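Mandelate racemase/muconate lactonizing enzyme family protein (Azoarcus sp., PDB 2QDE) belongs to the enolase superfamily, pairing an N-terminal capping domain with a TIM-barrel-like domain that holds a barium ion in this model. Local coordinates at residues 58-63 / 98-103; 270-275 / 297-302. One frame throughout, in Å; residues are numbered along the deposited sequence.

Interaction 1: residues 58-63 / 98-103; sequences RGETQD and RDNNQA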
ATOM      1  N   ARG A  58     -17.927  23.886 -15.133  1.00 17.16           N
ATOM      2  CA  ARG A  58     -17.690  24.629 -13.899  1.00 16.72           C
ATOM      3  C   ARG A  58     -18.895  24.614 -12.946  1.00 17.02           C
ATOM      4  O   ARG A  58     -18.733  24.578 -11.729  1.00 16.84           O
ATOM      5  CB  ARG A  58     -17.319  26.077 -14.248  1.00 16.87           C
ATOM      6  CG  ARG A  58     -16.899  26.954 -13.070  1.00 17.59           C
ATOM      7  CD  ARG A  58     -15.456  26.686 -12.655  1.00 18.88           C
ATOM      8  NE  ARG A  58     -15.285  25.381 -12.034  1.00 19.91           N
ATOM      9  CZ  ARG A  58     -15.756  25.053 -10.834  1.00 20.16           C
ATOM     10  NH1 ARG A  58     -16.431  25.941 -10.109  1.00 19.27           N
ATOM     11  NH2 ARG A  58     -15.562  23.824 -10.362  1.00 20.45           N
ATOM     12  N   GLY A  59     -20.102  24.650 -13.501  1.00 16.02           N
ATOM     13  CA  GLY A  59     -21.290  24.650 -12.666  1.00 16.36           C
ATOM     14  C   GLY A  59     -21.709  26.036 -12.189  1.00 16.69           C
ATOM     15  O   GLY A  59     -22.611  26.168 -11.353  1.00 17.70           O
ATOM     16  N   GLU A  60     -21.063  27.074 -12.711  1.00 15.21           N
ATOM     17  CA  GLU A  60     -21.405  28.437 -12.320  1.00 16.05           C
ATOM     18  C   GLU A  60     -22.141  29.175 -13.436  1.00 16.70           C
ATOM     19  O   GLU A  60     -21.965  28.882 -14.619  1.00 15.74           O
ATOM     20  CB  GLU A  60     -20.140  29.192 -11.896  1.00 16.73           C
ATOM     21  CG  GLU A  60     -19.525  28.606 -10.619  1.00 19.18           C
ATOM     22  CD  GLU A  60     -18.205  29.250 -10.227  1.00 18.91           C
ATOM     23  OE1 GLU A  60     -18.204  30.443  -9.850  1.00 19.83           O
ATOM     24  OE2 GLU A  60     -17.168  28.550 -10.296  1.00 19.66           O
ATOM     25  N   THR A  61     -22.983  30.126 -13.049  1.00 16.02           N
ATOM     26  CA  THR A  61     -23.766  30.890 -14.007  1.00 16.62           C
ATOM     27  C   THR A  61     -23.575  32.377 -13.776  1.00 16.68           C
ATOM     28  O   THR A  61     -22.950  32.785 -12.802  1.00 15.23           O
ATOM     29  CB  THR A  61     -25.274  30.601 -13.861  1.00 16.96           C
ATOM     30  OG1 THR A  61     -25.707  31.000 -12.550  1.00 15.28           O
ATOM     31  CG2 THR A  61     -25.561  29.112 -14.069  1.00 15.49           C
ATOM     32  N   GLN A  62     -24.125  33.181 -14.678  1.00 18.25           N
ATOM     33  CA  GLN A  62     -24.028  34.624 -14.546  1.00 18.82           C
ATOM     34  C   GLN A  62     -24.553  35.020 -13.182  1.00 17.71           C
ATOM     35  O   GLN A  62     -23.901  35.762 -12.461  1.00 18.50           O
ATOM     36  CB  GLN A  62     -24.853  35.323 -15.618  1.00 18.07           C
ATOM     37  CG  GLN A  62     -24.279  35.250 -17.007  1.00 19.21           C
ATOM     38  CD  GLN A  62     -25.107  36.060 -17.975  1.00 21.26           C
ATOM     39  OE1 GLN A  62     -26.328  35.884 -18.053  1.00 21.53           O
ATOM     40  NE2 GLN A  62     -24.460  36.955 -18.715  1.00 17.42           N
ATOM     41  N   ASP A  63     -25.734  34.509 -12.833  1.00 17.57           N
ATOM     42  CA  ASP A  63     -26.344  34.831 -11.547  1.00 19.05           C
ATOM     43  C   ASP A  63     -25.550  34.286 -10.356  1.00 19.03           C
ATOM     44  O   ASP A  63     -25.461  34.951  -9.324  1.00 16.87           O
ATOM     45  CB  ASP A  63     -27.809  34.359 -11.517  1.00 19.57           C
ATOM     46  CG  ASP A  63     -28.708  35.178 -12.460  1.00 22.33           C
ATOM     47  OD1 ASP A  63     -28.246  36.230 -12.960  1.00 22.56           O
ATOM     48  OD2 ASP A  63     -29.876  34.783 -12.699  1.00 22.67           O
ATOM     49  N   ARG A  98     -17.473  27.866  -0.355  1.00 18.29           N
ATOM     50  CA  ARG A  98     -17.117  26.552  -0.880  1.00 19.62           C
ATOM     51  C   ARG A  98     -17.267  26.660  -2.402  1.00 19.67           C
ATOM     52  O   ARG A  98     -18.207  27.304  -2.888  1.00 17.84           O
ATOM     53  CB  ARG A  98     -18.097  25.504  -0.349  1.00 21.12           C
ATOM     54  CG  ARG A  98     -17.778  24.067  -0.728  1.00 26.00           C
ATOM     55  CD  ARG A  98     -19.023  23.202  -0.619  1.00 28.20           C
ATOM     56  NE  ARG A  98     -18.756  21.923   0.037  1.00 33.68           N
ATOM     57  CZ  ARG A  98     -17.919  20.998  -0.428  1.00 33.54           C
ATOM     58  NH1 ARG A  98     -17.262  21.199  -1.565  1.00 34.33           N
ATOM     59  NH2 ARG A  98     -17.733  19.877   0.255  1.00 34.52           N
ATOM     60  N   ASP A  99     -16.363  26.030  -3.146  1.00 17.70           N
ATOM     61  CA  ASP A  99     -16.403  26.058  -4.612  1.00 16.93           C
ATOM     62  C   ASP A  99     -16.475  27.489  -5.173  1.00 16.17           C
ATOM     63  O   ASP A  99     -15.801  28.381  -4.669  1.00 16.75           O
ATOM     64  CB  ASP A  99     -17.583  25.222  -5.132  1.00 18.78           C
ATOM     65  CG  ASP A  99     -17.508  23.765  -4.699  1.00 20.73           C
ATOM     66  OD1 ASP A  99     -16.418  23.167  -4.802  1.00 22.22           O
ATOM     67  OD2 ASP A  99     -18.536  23.210  -4.267  1.00 20.80           O
ATOM     68  N   ASN A 100     -17.272  27.702  -6.221  1.00 15.77           N
ATOM     69  CA  ASN A 100     -17.401  29.032  -6.833  1.00 15.25           C
ATOM     70  C   ASN A 100     -16.064  29.537  -7.364  1.00 15.01           C
ATOM     71  O   ASN A 100     -15.787  30.737  -7.339  1.00 14.73           O
ATOM     72  CB  ASN A 100     -17.944  30.041  -5.814  1.00 15.20           C
ATOM     73  CG  ASN A 100     -19.410  29.837  -5.524  1.00 17.98           C
ATOM     74  OD1 ASN A 100     -20.275  30.389  -6.207  1.00 18.04           O
ATOM     75  ND2 ASN A 100     -19.702  29.023  -4.517  1.00 16.20           N
ATOM     76  N   ASN A 101     -15.248  28.614  -7.856  1.00 14.31           N
ATOM     77  CA  ASN A 101     -13.927  28.940  -8.377  1.00 14.08           C
ATOM     78  C   ASN A 101     -13.905  30.039  -9.438  1.00 14.20           C
ATOM     79  O   ASN A 101     -13.021  30.891  -9.413  1.00 14.35           O
ATOM     80  CB  ASN A 101     -13.266  27.677  -8.938  1.00 15.75           C
ATOM     81  CG  ASN A 101     -13.073  26.610  -7.879  1.00 18.21           C
ATOM     82  OD1 ASN A 101     -13.988  26.311  -7.111  1.00 19.13           O
ATOM     83  ND2 ASN A 101     -11.882  26.026  -7.834  1.00 18.36           N
ATOM     84  N   GLN A 102     -14.863  30.026 -10.364  1.00 13.10           N
ATOM     85  CA  GLN A 102     -14.881  31.040 -11.419  1.00 15.08           C
ATOM     86  C   GLN A 102     -15.173  32.439 -10.878  1.00 15.74           C
ATOM     87  O   GLN A 102     -14.605  33.426 -11.354  1.00 15.62           O
ATOM     88  CB  GLN A 102     -15.898  30.665 -12.496  1.00 14.72           C
ATOM     89  CG  GLN A 102     -15.996  31.659 -13.649  1.00 14.86           C
ATOM     90  CD  GLN A 102     -16.767  31.097 -14.830  1.00 14.50           C
ATOM     91  OE1 GLN A 102     -17.638  30.252 -14.662  1.00 14.11           O
ATOM     92  NE2 GLN A 102     -16.456  31.575 -16.032  1.00 14.81           N
ATOM     93  N   ALA A 103     -16.056  32.516  -9.886  1.00 16.12           N
ATOM     94  CA  ALA A 103     -16.406  33.789  -9.259  1.00 16.63           C
ATOM     95  C   ALA A 103     -15.175  34.315  -8.520  1.00 17.80           C
ATOM     96  O   ALA A 103     -14.842  35.498  -8.610  1.00 17.91           O
ATOM     97  CB  ALA A 103     -17.560  33.595  -8.289  1.00 15.88           C
TER
HETATM   98  O   HOH W   1     -16.299  22.848  -7.603  1.00 29.32           O
HETATM   99  O   HOH W   2     -19.414  28.260 -15.412  1.00 16.44           O
HETATM  100  O   HOH W   3     -20.510  31.524  -8.933  1.00 20.23           O
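The carboxylate of Glu60 sits over the first turn of helix 101-119 and takes both oxygens to its backbone. OE2 of Glu60 accepts from Gln102 N at 2.7 Å, with an N-H...O angle of 161°. Glu60 OE1 accepts from Ala103 N at 3.0 Å, less straight at 142°. Both N-H groups come from the syn side, tilted a little out of the carboxylate plane. Extended beyond CG (chi2 175°), the Glu60 chain carries its negative group to this positive helix end, which probably stabilises the charge. In the N-terminal capping domain of the enolase superfamily, the contact thus joins the start of helix 101-119 to the loop leading into helix 62-78. The anti side of Glu60 OE2 is used by Arg58 NH1, 2.7 Å away and almost exactly in the guanidinium plane, a salt bridge that fixes the carboxylate from a second direction. Arg58, bent at chi2 and chi3, lays one guanidinium face, near its rim, over Asn101 CB, which lies 3.8 Å from NH1. Arg58 CG runs past the Gln102 chain, whose NE2 bonds to Ala50 O and Asp52 O. Water 3 bridges Glu60 OE1 and Asn100 OD1, while Asn100 ND2 bonds to Gly59 O of the second subunit.

Interaction 2: residues 270-275 / 297-302; sequences KTQKAG and GCMVGS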
ATOM      1  N   LYS A 270      -7.075  25.808 -16.278  1.00 17.09           N
ATOM      2  CA  LYS A 270      -7.830  26.985 -16.713  1.00 16.48           C
ATOM      3  C   LYS A 270      -7.790  27.874 -15.483  1.00 16.84           C
ATOM      4  O   LYS A 270      -8.018  27.400 -14.371  1.00 16.91           O
ATOM      5  CB  LYS A 270      -9.288  26.662 -17.081  1.00 18.60           C
ATOM      6  CG  LYS A 270      -9.460  25.958 -18.420  1.00 19.30           C
ATOM      7  CD  LYS A 270     -10.909  26.002 -18.883  1.00 23.79           C
ATOM      8  CE  LYS A 270     -11.113  25.255 -20.201  1.00 25.58           C
ATOM      9  NZ  LYS A 270     -10.810  23.812 -20.070  1.00 29.78           N
ATOM     10  N   THR A 271      -7.474  29.150 -15.665  1.00 15.66           N
ATOM     11  CA  THR A 271      -7.410  30.058 -14.532  1.00 17.35           C
ATOM     12  C   THR A 271      -8.727  30.097 -13.761  1.00 16.84           C
ATOM     13  O   THR A 271      -8.728  30.254 -12.547  1.00 16.43           O
ATOM     14  CB  THR A 271      -7.012  31.486 -14.972  1.00 17.59           C
ATOM     15  OG1 THR A 271      -7.788  31.876 -16.109  1.00 19.22           O
ATOM     16  CG2 THR A 271      -5.538  31.526 -15.342  1.00 18.59           C
ATOM     17  N   GLN A 272      -9.845  29.935 -14.461  1.00 16.93           N
ATOM     18  CA  GLN A 272     -11.143  29.951 -13.793  1.00 15.45           C
ATOM     19  C   GLN A 272     -11.398  28.666 -13.000  1.00 16.29           C
ATOM     20  O   GLN A 272     -12.124  28.674 -12.009  1.00 16.45           O
ATOM     21  CB  GLN A 272     -12.272  30.175 -14.809  1.00 16.73           C
ATOM     22  CG  GLN A 272     -12.254  31.556 -15.453  1.00 16.78           C
ATOM     23  CD  GLN A 272     -11.502  31.591 -16.766  1.00 19.49           C
ATOM     24  OE1 GLN A 272     -10.585  30.797 -16.997  1.00 18.42           O
ATOM     25  NE2 GLN A 272     -11.880  32.526 -17.638  1.00 19.56           N
ATOM     26  N   LYS A 273     -10.804  27.561 -13.436  1.00 16.63           N
ATOM     27  CA  LYS A 273     -10.980  26.296 -12.732  1.00 15.13           C
ATOM     28  C   LYS A 273     -10.158  26.332 -11.448  1.00 14.32           C
ATOM     29  O   LYS A 273     -10.631  25.945 -10.374  1.00 13.61           O
ATOM     30  CB  LYS A 273     -10.521  25.132 -13.611  1.00 15.00           C
ATOM     31  CG  LYS A 273     -10.625  23.769 -12.945  1.00 15.55           C
ATOM     32  CD  LYS A 273     -10.153  22.645 -13.869  1.00 16.06           C
ATOM     33  CE  LYS A 273      -8.700  22.835 -14.307  1.00 15.95           C
ATOM     34  NZ  LYS A 273      -8.204  21.668 -15.098  1.00 16.06           N
ATOM     35  N   ALA A 274      -8.923  26.807 -11.574  1.00 14.99           N
ATOM     36  CA  ALA A 274      -8.004  26.905 -10.442  1.00 16.14           C
ATOM     37  C   ALA A 274      -8.545  27.853  -9.376  1.00 16.13           C
ATOM     38  O   ALA A 274      -8.331  27.640  -8.181  1.00 13.96           O
ATOM     39  CB  ALA A 274      -6.636  27.382 -10.919  1.00 14.58           C
ATOM     40  N   GLY A 275      -9.227  28.910  -9.818  1.00 16.04           N
ATOM     41  CA  GLY A 275      -9.791  29.865  -8.881  1.00 15.85           C
ATOM     42  C   GLY A 275      -9.118  31.226  -8.859  1.00 16.46           C
ATOM     43  O   GLY A 275      -9.359  32.014  -7.947  1.00 18.53           O
ATOM     44  N   GLY A 297      -6.062  26.183 -20.916  1.00 19.83           N
ATOM     45  CA  GLY A 297      -7.147  26.453 -21.834  1.00 21.05           C
ATOM     46  C   GLY A 297      -7.779  27.787 -21.482  1.00 22.38           C
ATOM     47  O   GLY A 297      -7.100  28.705 -21.019  1.00 23.08           O
ATOM     48  N   CYS A 298      -9.080  27.901 -21.694  1.00 21.30           N
ATOM     49  CA  CYS A 298      -9.780  29.132 -21.383  1.00 22.96           C
ATOM     50  C   CYS A 298     -11.270  28.864 -21.352  1.00 23.39           C
ATOM     51  O   CYS A 298     -11.725  27.797 -21.760  1.00 22.68           O
ATOM     52  CB  CYS A 298      -9.497  30.193 -22.449  1.00 22.93           C
ATOM     53  SG  CYS A 298     -10.310  29.865 -24.043  1.00 26.88           S
ATOM     54  N   MET A 299     -12.015  29.834 -20.833  1.00 21.88           N
ATOM     55  CA  MET A 299     -13.469  29.770 -20.802  1.00 23.44           C
ATOM     56  C   MET A 299     -13.794  30.831 -21.855  1.00 23.32           C
ATOM     57  O   MET A 299     -14.040  31.989 -21.524  1.00 25.22           O
ATOM     58  CB  MET A 299     -14.003  30.195 -19.428  1.00 21.05           C
ATOM     59  CG  MET A 299     -13.552  29.303 -18.264  1.00 21.33           C
ATOM     60  SD  MET A 299     -14.321  27.671 -18.251  1.00 19.05           S
ATOM     61  CE  MET A 299     -15.881  28.038 -17.466  1.00 20.55           C
ATOM     62  N   VAL A 300     -13.737  30.426 -23.120  1.00 24.60           N
ATOM     63  CA  VAL A 300     -13.974  31.297 -24.275  1.00 24.21           C
ATOM     64  C   VAL A 300     -14.512  32.686 -23.941  1.00 25.49           C
ATOM     65  O   VAL A 300     -15.681  32.847 -23.564  1.00 23.76           O
ATOM     66  CB  VAL A 300     -14.925  30.633 -25.279  1.00 25.80           C
ATOM     67  CG1 VAL A 300     -15.148  31.559 -26.471  1.00 26.74           C
ATOM     68  CG2 VAL A 300     -14.333  29.312 -25.742  1.00 27.31           C
ATOM     69  N   GLY A 301     -13.652  33.686 -24.102  1.00 23.68           N
ATOM     70  CA  GLY A 301     -14.041  35.048 -23.808  1.00 23.21           C
ATOM     71  C   GLY A 301     -13.309  36.086 -24.636  1.00 23.20           C
ATOM     72  O   GLY A 301     -12.581  35.759 -25.575  1.00 23.29           O
ATOM     73  N   SER A 302     -13.505  37.347 -24.265  1.00 21.29           N
ATOM     74  CA  SER A 302     -12.909  38.487 -24.945  1.00 21.76           C
ATOM     75  C   SER A 302     -11.405  38.547 -24.735  1.00 21.76           C
ATOM     76  O   SER A 302     -10.824  37.663 -24.114  1.00 20.14           O
ATOM     77  CB  SER A 302     -13.515  39.772 -24.396  1.00 20.92           C
ATOM     78  OG  SER A 302     -13.125  39.944 -23.037  1.00 21.85           O
TER
HETATM   79  O   HOH W   4      -7.801  29.822 -18.370  1.00 23.26           O
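At the C-terminal ends of strands 266-269 and 294-296 in the TIM-barrel-like domain, beside the barium site, the short helix 271-274 packs against the loop that leads to helix 303-315. Lys270, the N-cap residue of that short helix, lays its aliphatic chain along the backbone of Gly297 and Cys298. Its CG is 3.9 Å from Gly297 C, and CE comes to 3.0 Å from Cys298 O. The chain is extended as far as CE and then turns at chi4 (63°), sending NZ toward Tyr57 OH, to which it makes a weak hydrogen bond; the Lys270 side chain comes to about 5 Å from the barium ion and also touches Asp246, one of the metal's ligands. Two residues on, the side chains of Gln272 and Met299 lie alongside one another, running in opposite senses. Met299 CG rests 3.4 Å from Gln272 CD, and Met299 CB lies 3.6 Å from Gln272 NE2, so the amide is met by aliphatic carbons; NE2 finds its polar partners in Ala50 O and Glu305 OE2. Bends at chi2 and chi3 fold the thioether of Met299 back, leaving SD 3.9 Å from Lys270 CD. No direct hydrogen bond crosses between the segments; instead water 4 accepts from Thr271 N at 2.8 Å and lies 3.0 Å from Gly297 O.

In the fold
Following the chain from the N terminus, interaction 1 comes first: its 34 intervening residues, mostly helix and including most of helix 62-78 and all of helix 86-96, are closed into a loop within the N-terminal domain. Interaction 2 opens much later and spans 21 residues, including helix 277-290 and strand 294-296, so joining neighbouring strand ends of the barrel. The two are in series, neither nested nor crossed, yet their centres lie 12 Å apart and they touch. Asn101 ND2 probably donates to Lys273 O at 2.8 Å, and Gln102 NE2 packs near Met299 CE. The start of helix 101-119 therefore ties the capping domain to the mouth of the barrel.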